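Local coordinates for designed protein 5L6HC3_1 (Synthetic construct, PDB 5IZS) that assembles as a de novo designed helical-hairpin homotrimer whose subunit specificity is meant to come from buried hydrogen-bond networks, at residues 14-19 with 70-75; 36-41 with 49-54; 8-13 with 78-83. All blocks are in the same frame, centred on the assembly; numbering follows the deposited sequence.

Contact 1: 14-19 with 70-75; sequences NIELAR and IRRAKE
The R72 guanidinium receives the E16 carboxylate at one edge, near its own plane, with OE2 of E16 3.8 Å from NH2 of R72. The two flat groups are turned 48° apart and the side chains cross at about a right angle, so this is a long salt bridge and not a flat two-pronged pairing. R72 also pairs through NE with E76 one helical turn further on, so its charge is probably shared between its own helix and the one opposite. The bridge flanks an antiparallel helical hairpin: the short axes of 14-19 and 70-75 run at 174° to each other and 10.5 Å apart, with L17 and I70 the nearest pair of CA atoms.

Between the helices the contact is apolar and centres on L17. CG anti to the backbone N (chi1 -162°) brings both leucine methyls within reach of 70-75, and they divide the work. CD2 rests on the A73 methyl, 3.7 Å from CB, where the short alanine side chain leaves room for the leucine. CD1 lies 4.1 Å from that same CB and also meets I70, whose side chain crosses that of L17 at about a right angle.

L17, I70 and A73 are buried, whereas E16 and R72 are exposed, so the ion pair borders the apolar layer on its solvent side. Toward the trimer interior, N14 uses OD1 to accept a hydrogen bond from Q11 of the third subunit, consistent with the hydrogen-bond networks designed into this oligomer. I70 and A73 also pack on R19 and I15 of that same subunit. Within the hairpin, the branch of I70 that reaches the leucine is CG1, 3.9 Å from CD1 of L17.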
loop_
_atom_site.group_PDB
_atom_site.type_symbol
_atom_site.label_atom_id
_atom_site.label_comp_id
_atom_site.label_asym_id
_atom_site.label_seq_id
_atom_site.Cartn_x
_atom_site.Cartn_y
_atom_site.Cartn_z
ATOM N N ASN C 14 -6.801 -11.023 -10.400
ATOM C CA ASN C 14 -6.883 -9.747 -9.691
ATOM C C ASN C 14 -6.916 -9.919 -8.172
ATOM O O ASN C 14 -6.382 -9.094 -7.432
ATOM C CB ASN C 14 -8.113 -8.963 -10.148
ATOM C CG ASN C 14 -8.076 -8.628 -11.628
ATOM O OD1 ASN C 14 -7.006 -8.554 -12.236
ATOM N ND2 ASN C 14 -9.248 -8.420 -12.217
ATOM N N ILE C 15 -7.551 -10.997 -7.714
ATOM C CA ILE C 15 -7.582 -11.333 -6.293
ATOM C C ILE C 15 -6.184 -11.681 -5.806
ATOM O O ILE C 15 -5.748 -11.222 -4.748
ATOM C CB ILE C 15 -8.541 -12.505 -6.011
ATOM C CG1 ILE C 15 -9.976 -11.987 -5.932
ATOM C CG2 ILE C 15 -8.178 -13.208 -4.708
ATOM C CD1 ILE C 15 -10.194 -10.972 -4.828
ATOM N N GLU C 16 -5.485 -12.489 -6.595
ATOM C CA GLU C 16 -4.104 -12.838 -6.308
ATOM C C GLU C 16 -3.249 -11.572 -6.333
ATOM O O GLU C 16 -2.291 -11.441 -5.570
ATOM C CB GLU C 16 -3.592 -13.866 -7.318
ATOM C CG GLU C 16 -2.390 -14.659 -6.844
ATOM C CD GLU C 16 -1.839 -15.562 -7.926
ATOM O OE1 GLU C 16 -2.406 -15.564 -9.039
ATOM O OE2 GLU C 16 -0.838 -16.263 -7.666
ATOM N N LEU C 17 -3.635 -10.626 -7.187
ATOM C CA LEU C 17 -2.886 -9.388 -7.376
ATOM C C LEU C 17 -3.039 -8.449 -6.182
ATOM O O LEU C 17 -2.065 -7.846 -5.733
ATOM C CB LEU C 17 -3.334 -8.690 -8.662
ATOM C CG LEU C 17 -2.412 -7.622 -9.254
ATOM C CD1 LEU C 17 -0.997 -8.151 -9.331
ATOM C CD2 LEU C 17 -2.902 -7.205 -10.636
ATOM N N ALA C 18 -4.262 -8.333 -5.668
ATOM C CA ALA C 18 -4.528 -7.493 -4.501
ATOM C C ALA C 18 -3.781 -8.013 -3.276
ATOM O O ALA C 18 -3.271 -7.233 -2.470
ATOM C CB ALA C 18 -6.023 -7.422 -4.223
ATOM N N ARG C 19 -3.710 -9.336 -3.156
ATOM C CA ARG C 19 -3.017 -9.987 -2.045
ATOM C C ARG C 19 -1.527 -9.659 -2.025
ATOM O O ARG C 19 -0.973 -9.316 -0.982
ATOM C CB ARG C 19 -3.198 -11.505 -2.107
ATOM C CG ARG C 19 -4.589 -12.004 -1.738
ATOM C CD ARG C 19 -4.503 -13.339 -1.004
ATOM N NE ARG C 19 -5.757 -14.089 -1.058
ATOM C CZ ARG C 19 -6.781 -13.902 -0.231
ATOM N NH1 ARG C 19 -6.712 -12.984 0.724
ATOM N NH2 ARG C 19 -7.878 -14.634 -0.363
ATOM N N ILE C 70 2.759 -7.474 -11.238
ATOM C CA ILE C 70 1.762 -6.747 -12.018
ATOM C C ILE C 70 1.989 -6.980 -13.513
ATOM O O ILE C 70 1.035 -7.162 -14.271
ATOM C CB ILE C 70 1.790 -5.240 -11.692
ATOM C CG1 ILE C 70 1.127 -4.982 -10.337
ATOM C CG2 ILE C 70 1.079 -4.429 -12.769
ATOM C CD1 ILE C 70 1.191 -3.542 -9.893
ATOM N N ARG C 71 3.255 -6.989 -13.928
ATOM C CA ARG C 71 3.600 -7.299 -15.314
ATOM C C ARG C 71 3.190 -8.729 -15.656
ATOM O O ARG C 71 2.856 -9.025 -16.803
ATOM C CB ARG C 71 5.100 -7.107 -15.573
ATOM C CG ARG C 71 5.524 -5.666 -15.834
ATOM C CD ARG C 71 7.019 -5.569 -16.135
ATOM N NE ARG C 71 7.506 -4.193 -16.057
ATOM C CZ ARG C 71 8.790 -3.850 -16.048
ATOM N NH1 ARG C 71 9.732 -4.783 -16.112
ATOM N NH2 ARG C 71 9.136 -2.572 -15.971
ATOM N N ARG C 72 3.214 -9.614 -14.664
ATOM C CA ARG C 72 2.793 -10.992 -14.892
ATOM C C ARG C 72 1.291 -11.050 -15.084
ATOM O O ARG C 72 0.808 -11.687 -16.017
ATOM C CB ARG C 72 3.196 -11.908 -13.744
ATOM C CG ARG C 72 3.340 -13.363 -14.161
ATOM C CD ARG C 72 3.802 -14.222 -12.999
ATOM N NE ARG C 72 2.785 -14.344 -11.960
ATOM C CZ ARG C 72 2.937 -15.079 -10.864
ATOM N NH1 ARG C 72 4.062 -15.755 -10.671
ATOM N NH2 ARG C 72 1.966 -15.144 -9.964
ATOM N N ALA C 73 0.558 -10.391 -14.187
ATOM C CA ALA C 73 -0.898 -10.323 -14.277
ATOM C C ALA C 73 -1.352 -9.741 -15.615
ATOM O O ALA C 73 -2.268 -10.268 -16.244
ATOM C CB ALA C 73 -1.461 -9.509 -13.125
ATOM N N LYS C 74 -0.700 -8.663 -16.044
ATOM C CA LYS C 74 -0.973 -8.050 -17.342
ATOM C C LYS C 74 -0.737 -9.019 -18.502
ATOM O O LYS C 74 -1.568 -9.127 -19.404
ATOM C CB LYS C 74 -0.117 -6.798 -17.534
ATOM C CG LYS C 74 -0.097 -6.276 -18.965
ATOM C CD LYS C 74 0.629 -4.943 -19.069
ATOM C CE LYS C 74 -0.326 -3.774 -18.877
ATOM N NZ LYS C 74 0.393 -2.501 -18.585
ATOM N N GLU C 75 0.390 -9.723 -18.480
ATOM C CA GLU C 75 0.711 -10.654 -19.556
ATOM C C GLU C 75 -0.188 -11.887 -19.514
ATOM O O GLU C 75 -0.636 -12.371 -20.554
ATOM C CB GLU C 75 2.179 -11.075 -19.489
ATOM C CG GLU C 75 2.644 -11.918 -20.670
ATOM C CD GLU C 75 2.390 -13.404 -20.476
ATOM O OE1 GLU C 75 1.966 -13.802 -19.369
ATOM O OE2 GLU C 75 2.609 -14.178 -21.430
#

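Contact 2: 36-41 with 49-54; sequences VRKTSE and REEIRK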
loop_
_atom_site.group_PDB
_atom_site.type_symbol
_atom_site.label_atom_id
_atom_site.label_comp_id
_atom_site.label_asym_id
_atom_site.label_seq_id
_atom_site.Cartn_x
_atom_site.Cartn_y
_atom_site.Cartn_z
ATOM N N VAL C 36 12.214 2.913 12.780
ATOM C CA VAL C 36 11.919 3.856 13.853
ATOM C C VAL C 36 12.379 3.304 15.202
ATOM O O VAL C 36 12.875 4.050 16.048
ATOM C CB VAL C 36 10.415 4.192 13.912
ATOM C CG1 VAL C 36 10.108 5.097 15.094
ATOM C CG2 VAL C 36 9.975 4.847 12.614
ATOM N N ARG C 37 12.219 1.996 15.398
ATOM C CA ARG C 37 12.671 1.359 16.630
ATOM C C ARG C 37 14.179 1.504 16.796
ATOM O O ARG C 37 14.656 1.941 17.842
ATOM C CB ARG C 37 12.297 -0.122 16.661
ATOM C CG ARG C 37 12.849 -0.839 17.890
ATOM C CD ARG C 37 12.526 -2.326 17.898
ATOM N NE ARG C 37 11.091 -2.589 17.910
ATOM C CZ ARG C 37 10.441 -3.199 16.925
ATOM N NH1 ARG C 37 11.104 -3.613 15.854
ATOM N NH2 ARG C 37 9.133 -3.403 17.014
ATOM N N LYS C 38 14.923 1.137 15.759
ATOM C CA LYS C 38 16.379 1.211 15.793
ATOM C C LYS C 38 16.863 2.658 15.877
ATOM O O LYS C 38 17.909 2.938 16.455
ATOM C CB LYS C 38 16.978 0.522 14.565
ATOM C CG LYS C 38 16.851 -0.998 14.582
ATOM C CD LYS C 38 17.337 -1.628 13.280
ATOM C CE LYS C 38 17.225 -3.148 13.323
ATOM N NZ LYS C 38 17.646 -3.795 12.048
ATOM N N THR C 39 16.090 3.579 15.310
ATOM C CA THR C 39 16.467 4.989 15.323
ATOM C C THR C 39 16.442 5.573 16.734
ATOM O O THR C 39 17.298 6.387 17.090
ATOM C CB THR C 39 15.550 5.826 14.419
ATOM O OG1 THR C 39 15.988 5.713 13.060
ATOM N N SER C 40 15.461 5.158 17.531
ATOM C CA SER C 40 15.355 5.608 18.913
ATOM C C SER C 40 16.446 4.971 19.775
ATOM O O SER C 40 16.875 5.544 20.776
ATOM C CB SER C 40 13.977 5.275 19.486
ATOM O OG SER C 40 13.815 3.871 19.631
ATOM N N GLU C 41 16.896 3.789 19.364
ATOM C CA GLU C 41 17.868 3.010 20.128
ATOM C C GLU C 41 19.308 3.484 19.916
ATOM O O GLU C 41 20.145 3.365 20.810
ATOM C CB GLU C 41 17.760 1.526 19.759
ATOM C CG GLU C 41 16.476 0.836 20.208
ATOM C CD GLU C 41 16.270 -0.514 19.531
ATOM O OE1 GLU C 41 16.906 -0.757 18.485
ATOM O OE2 GLU C 41 15.477 -1.334 20.043
ATOM N N ARG C 49 22.415 6.039 9.688
ATOM C CA ARG C 49 22.372 6.249 8.241
ATOM C C ARG C 49 22.488 4.930 7.473
ATOM O O ARG C 49 21.923 4.783 6.387
ATOM C CB ARG C 49 23.478 7.211 7.801
ATOM C CG ARG C 49 23.271 8.656 8.243
ATOM C CD ARG C 49 24.227 9.595 7.522
ATOM N NE ARG C 49 25.625 9.221 7.723
ATOM C CZ ARG C 49 26.420 9.762 8.641
ATOM N NH1 ARG C 49 25.957 10.708 9.445
ATOM N NH2 ARG C 49 27.680 9.360 8.752
ATOM N N GLU C 50 23.220 3.974 8.039
ATOM C CA GLU C 50 23.349 2.646 7.444
ATOM C C GLU C 50 22.039 1.871 7.541
ATOM O O GLU C 50 21.647 1.175 6.604
ATOM C CB GLU C 50 24.473 1.861 8.118
ATOM C CG GLU C 50 24.362 0.343 7.976
ATOM C CD GLU C 50 24.485 -0.135 6.540
ATOM O OE1 GLU C 50 25.239 0.487 5.762
ATOM O OE2 GLU C 50 23.826 -1.137 6.189
ATOM N N GLU C 51 21.367 1.990 8.683
ATOM C CA GLU C 51 20.062 1.366 8.864
ATOM C C GLU C 51 19.058 1.947 7.870
ATOM O O GLU C 51 18.181 1.244 7.367
ATOM C CB GLU C 51 19.563 1.558 10.296
ATOM C CG GLU C 51 20.474 0.971 11.367
ATOM C CD GLU C 51 20.531 -0.549 11.339
ATOM O OE1 GLU C 51 19.683 -1.174 10.666
ATOM O OE2 GLU C 51 21.427 -1.121 11.995
ATOM N N ILE C 52 19.203 3.239 7.595
ATOM C CA ILE C 52 18.354 3.935 6.639
ATOM C C ILE C 52 18.606 3.436 5.219
ATOM O O ILE C 52 17.665 3.153 4.476
ATOM C CB ILE C 52 18.578 5.456 6.705
ATOM C CG1 ILE C 52 17.990 6.015 8.003
ATOM C CG2 ILE C 52 17.951 6.150 5.505
ATOM C CD1 ILE C 52 18.429 7.427 8.317
ATOM N N ARG C 53 19.878 3.319 4.852
ATOM C CA ARG C 53 20.252 2.800 3.542
ATOM C C ARG C 53 19.760 1.360 3.349
ATOM O O ARG C 53 19.349 0.980 2.253
ATOM C CB ARG C 53 21.769 2.872 3.353
ATOM C CG ARG C 53 22.255 2.299 2.033
ATOM C CD ARG C 53 23.765 2.389 1.916
ATOM N NE ARG C 53 24.308 1.265 1.159
ATOM C CZ ARG C 53 25.597 1.104 0.881
ATOM N NH1 ARG C 53 26.481 2.004 1.291
ATOM N NH2 ARG C 53 26.001 0.047 0.189
ATOM N N LYS C 54 19.789 0.569 4.419
ATOM C CA LYS C 54 19.363 -0.828 4.350
ATOM C C LYS C 54 17.859 -0.950 4.099
ATOM O O LYS C 54 17.429 -1.709 3.234
ATOM C CB LYS C 54 19.747 -1.565 5.635
ATOM C CG LYS C 54 19.553 -3.079 5.587
ATOM C CD LYS C 54 19.938 -3.725 6.912
ATOM C CE LYS C 54 19.038 -3.263 8.047
ATOM N NZ LYS C 54 19.755 -3.261 9.354
HETATM O O HOH W 1 20.779 -4.016 12.122
#
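K38 sets its CG anti to the carbonyl carbon (chi1 -71°) and then runs extended, carrying its ammonium across to helix 45-82. E51 meets it by bending at chi2 (-68°), and the two side chains cross at about a right angle. OE1 of E51 lies alongside the lysine chain, 3.5 Å from CD of K38, and forms a salt bridge with NZ of K38 at 3.6 Å. The same oxygen forms a salt bridge with K54, one turn later, though the 2.5 Å between NZ of K54 and OE1 of E51 is shorter than usual and its exact length doubtful. The two ammonium groups stand close, NZ of K38 3.5 Å from NZ of K54, a like-charge approach that the shared carboxylate probably offsets. A water closes the group from the other oxygen: it accepts from NZ of K38 at 3.1 Å and donates to OE2 of E51 at 3.0 Å. A methionine in place of K38 would probably leave E51 without its cross-helix charge partner and take from the water a donor. E51 and I52 also pack on L35 of helix 6-41. The arrangement is a water-assisted surface salt-bridge network joining the two arms of a helical hairpin near its loop.

Contact 3: 8-13 with 78-83; sequences ADLQRL and RYIADE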
loop_
_atom_site.group_PDB
_atom_site.type_symbol
_atom_site.label_atom_id
_atom_site.label_comp_id
_atom_site.label_asym_id
_atom_site.label_seq_id
_atom_site.Cartn_x
_atom_site.Cartn_y
_atom_site.Cartn_z
ATOM N N ALA C 8 -13.868 -15.386 -15.007
ATOM C CA ALA C 8 -13.676 -15.896 -13.652
ATOM C C ALA C 8 -12.195 -16.107 -13.350
ATOM O O ALA C 8 -11.751 -15.929 -12.214
ATOM C CB ALA C 8 -14.445 -17.195 -13.458
ATOM N N ASP C 9 -11.436 -16.484 -14.376
ATOM C CA ASP C 9 -10.000 -16.705 -14.236
ATOM C C ASP C 9 -9.238 -15.389 -14.201
ATOM O O ASP C 9 -8.234 -15.262 -13.502
ATOM C CB ASP C 9 -9.473 -17.583 -15.368
ATOM C CG ASP C 9 -9.934 -19.018 -15.252
ATOM O OD1 ASP C 9 -10.272 -19.445 -14.126
ATOM O OD2 ASP C 9 -9.957 -19.721 -16.285
ATOM N N LEU C 10 -9.713 -14.413 -14.969
ATOM C CA LEU C 10 -9.164 -13.065 -14.915
ATOM C C LEU C 10 -9.407 -12.457 -13.541
ATOM O O LEU C 10 -8.584 -11.699 -13.022
ATOM C CB LEU C 10 -9.787 -12.188 -16.000
ATOM C CG LEU C 10 -9.144 -12.308 -17.379
ATOM C CD1 LEU C 10 -9.921 -11.518 -18.416
ATOM C CD2 LEU C 10 -7.709 -11.823 -17.303
ATOM N N GLN C 11 -10.548 -12.806 -12.959
ATOM C CA GLN C 11 -10.941 -12.285 -11.660
ATOM C C GLN C 11 -10.015 -12.769 -10.544
ATOM O O GLN C 11 -9.581 -11.975 -9.711
ATOM C CB GLN C 11 -12.387 -12.676 -11.354
ATOM C CG GLN C 11 -12.936 -12.058 -10.083
ATOM C CD GLN C 11 -13.135 -10.558 -10.192
ATOM O OE1 GLN C 11 -13.119 -9.993 -11.286
ATOM N NE2 GLN C 11 -13.323 -9.902 -9.052
ATOM N N ARG C 12 -9.709 -14.065 -10.531
ATOM C CA ARG C 12 -8.834 -14.635 -9.507
ATOM C C ARG C 12 -7.415 -14.079 -9.643
ATOM O O ARG C 12 -6.695 -13.944 -8.654
ATOM C CB ARG C 12 -8.827 -16.167 -9.587
ATOM C CG ARG C 12 -8.244 -16.853 -8.353
ATOM C CD ARG C 12 -8.113 -18.370 -8.527
ATOM N NE ARG C 12 -9.334 -19.103 -8.201
ATOM C CZ ARG C 12 -10.001 -19.868 -9.061
ATOM N NH1 ARG C 12 -9.571 -20.005 -10.308
ATOM N NH2 ARG C 12 -11.101 -20.500 -8.674
ATOM N N LEU C 13 -7.032 -13.745 -10.875
ATOM C CA LEU C 13 -5.757 -13.090 -11.147
ATOM C C LEU C 13 -5.694 -11.759 -10.397
ATOM O O LEU C 13 -4.673 -11.423 -9.801
ATOM C CB LEU C 13 -5.575 -12.882 -12.656
ATOM C CG LEU C 13 -4.216 -12.452 -13.215
ATOM C CD1 LEU C 13 -3.100 -13.307 -12.642
ATOM C CD2 LEU C 13 -4.224 -12.545 -14.737
ATOM N N ARG C 78 -3.542 -10.998 -20.963
ATOM C CA ARG C 78 -3.504 -11.013 -22.421
ATOM C C ARG C 78 -3.714 -12.423 -22.953
ATOM O O ARG C 78 -4.492 -12.644 -23.876
ATOM C CB ARG C 78 -2.171 -10.491 -22.948
ATOM C CG ARG C 78 -1.857 -9.028 -22.725
ATOM C CD ARG C 78 -0.553 -8.680 -23.448
ATOM N NE ARG C 78 0.419 -9.776 -23.376
ATOM C CZ ARG C 78 0.728 -10.584 -24.389
ATOM N NH1 ARG C 78 0.144 -10.424 -25.572
ATOM N NH2 ARG C 78 1.617 -11.555 -24.220
ATOM N N TYR C 79 -2.988 -13.368 -22.368
ATOM C CA TYR C 79 -3.047 -14.769 -22.770
ATOM C C TYR C 79 -4.463 -15.330 -22.703
ATOM O O TYR C 79 -4.876 -16.134 -23.541
ATOM C CB TYR C 79 -2.117 -15.596 -21.888
ATOM C CG TYR C 79 -2.316 -17.081 -22.023
ATOM C CD1 TYR C 79 -1.904 -17.749 -23.166
ATOM C CD2 TYR C 79 -2.913 -17.818 -21.008
ATOM C CE1 TYR C 79 -2.084 -19.114 -23.300
ATOM C CE2 TYR C 79 -3.095 -19.186 -21.132
ATOM C CZ TYR C 79 -2.678 -19.828 -22.281
ATOM O OH TYR C 79 -2.856 -21.188 -22.412
ATOM N N ILE C 80 -5.199 -14.889 -21.690
ATOM C CA ILE C 80 -6.551 -15.363 -21.428
ATOM C C ILE C 80 -7.546 -14.803 -22.455
ATOM O O ILE C 80 -8.625 -15.351 -22.643
ATOM C CB ILE C 80 -6.970 -14.992 -19.977
ATOM C CG1 ILE C 80 -6.118 -15.772 -18.976
ATOM C CG2 ILE C 80 -8.435 -15.288 -19.705
ATOM C CD1 ILE C 80 -6.306 -15.340 -17.541
ATOM N N ALA C 81 -7.155 -13.735 -23.145
ATOM C CA ALA C 81 -8.033 -13.052 -24.100
ATOM C C ALA C 81 -8.529 -13.941 -25.245
ATOM O O ALA C 81 -9.725 -13.962 -25.547
ATOM C CB ALA C 81 -7.326 -11.831 -24.671
ATOM N N ASP C 82 -7.613 -14.659 -25.888
ATOM C CA ASP C 82 -7.979 -15.498 -27.024
ATOM C C ASP C 82 -8.644 -16.770 -26.507
ATOM O O ASP C 82 -9.664 -17.194 -27.007
ATOM C CB ASP C 82 -6.744 -15.799 -27.885
ATOM C CG ASP C 82 -7.097 -16.333 -29.267
ATOM O OD1 ASP C 82 -8.186 -16.922 -29.431
ATOM O OD2 ASP C 82 -6.275 -16.167 -30.193
ATOM N N GLU C 83 -8.047 -17.364 -25.493
ATOM C CA GLU C 83 -8.649 -18.439 -24.739
ATOM C C GLU C 83 -10.061 -18.078 -24.307
ATOM O O GLU C 83 -10.245 -17.096 -23.604
ATOM C CB GLU C 83 -7.763 -18.713 -23.522
ATOM C CG GLU C 83 -8.328 -19.750 -22.467
ATOM C CD GLU C 83 -8.009 -21.196 -22.833
ATOM O OE1 GLU C 83 -8.911 -21.919 -23.362
ATOM O OE2 GLU C 83 -6.813 -21.522 -22.634
#
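I80 is the residue of 78-83 that meets segment 8-13, entering among D9, L10 and L13. Two residues after R78, whose CB is directed away from the opposing helix, I80 points toward 8-13, and its CA is 7.4 Å from that of L10, the nearest such pair. Its two branches reach L10 at different points: CD1 lies 3.8 Å from CD2 of L10, while CG2 approaches CG of L10 at the same distance of 3.8 Å. The isoleucine and leucine side chains slide past each other in opposite directions, which lets both branches touch. With CG1 of I80 anti to the carbonyl carbon (chi1 -67°) and chi2 extended, CD1 is carried out to the L10, D9 and L13 side chains; its approaches of 4.4 Å to CB of D9 and 4.5 Å to CD2 of L13 are the looser ones.

Around this contact, L13 also packs on A73, E76 and S77 of the partner helix. Q11, on the same stretch as L10, hydrogen-bonds through NE2 to S77 of the second subunit and through OE1 to N14 of that same subunit. The short axes lie 10.5 Å apart at 171°, so an apolar pairing joins the two helices at the open end of an antiparallel two-helix hairpin, beside polar side chains that join it to its neighbours in the trimer.

How the contacts relate
All three contacts join helix 6-41 to helix 45-82, and they are nested along the chain: contact 2 lies closest to the loop, contact 1 encloses it, and contact 3 encloses both. Contacts 1 and 3 are neighbours on the same side of the chain's centre, with their own centres 11 Å apart, and they touch where CD2 of L13 comes 3.4 Å from O of A73. Contact 2 sits on the other side, its centre about 32 Å from that of contact 1 and 43 Å from that of contact 3. The hairpin is therefore pinned at both ends, and each contact also touches the second subunit.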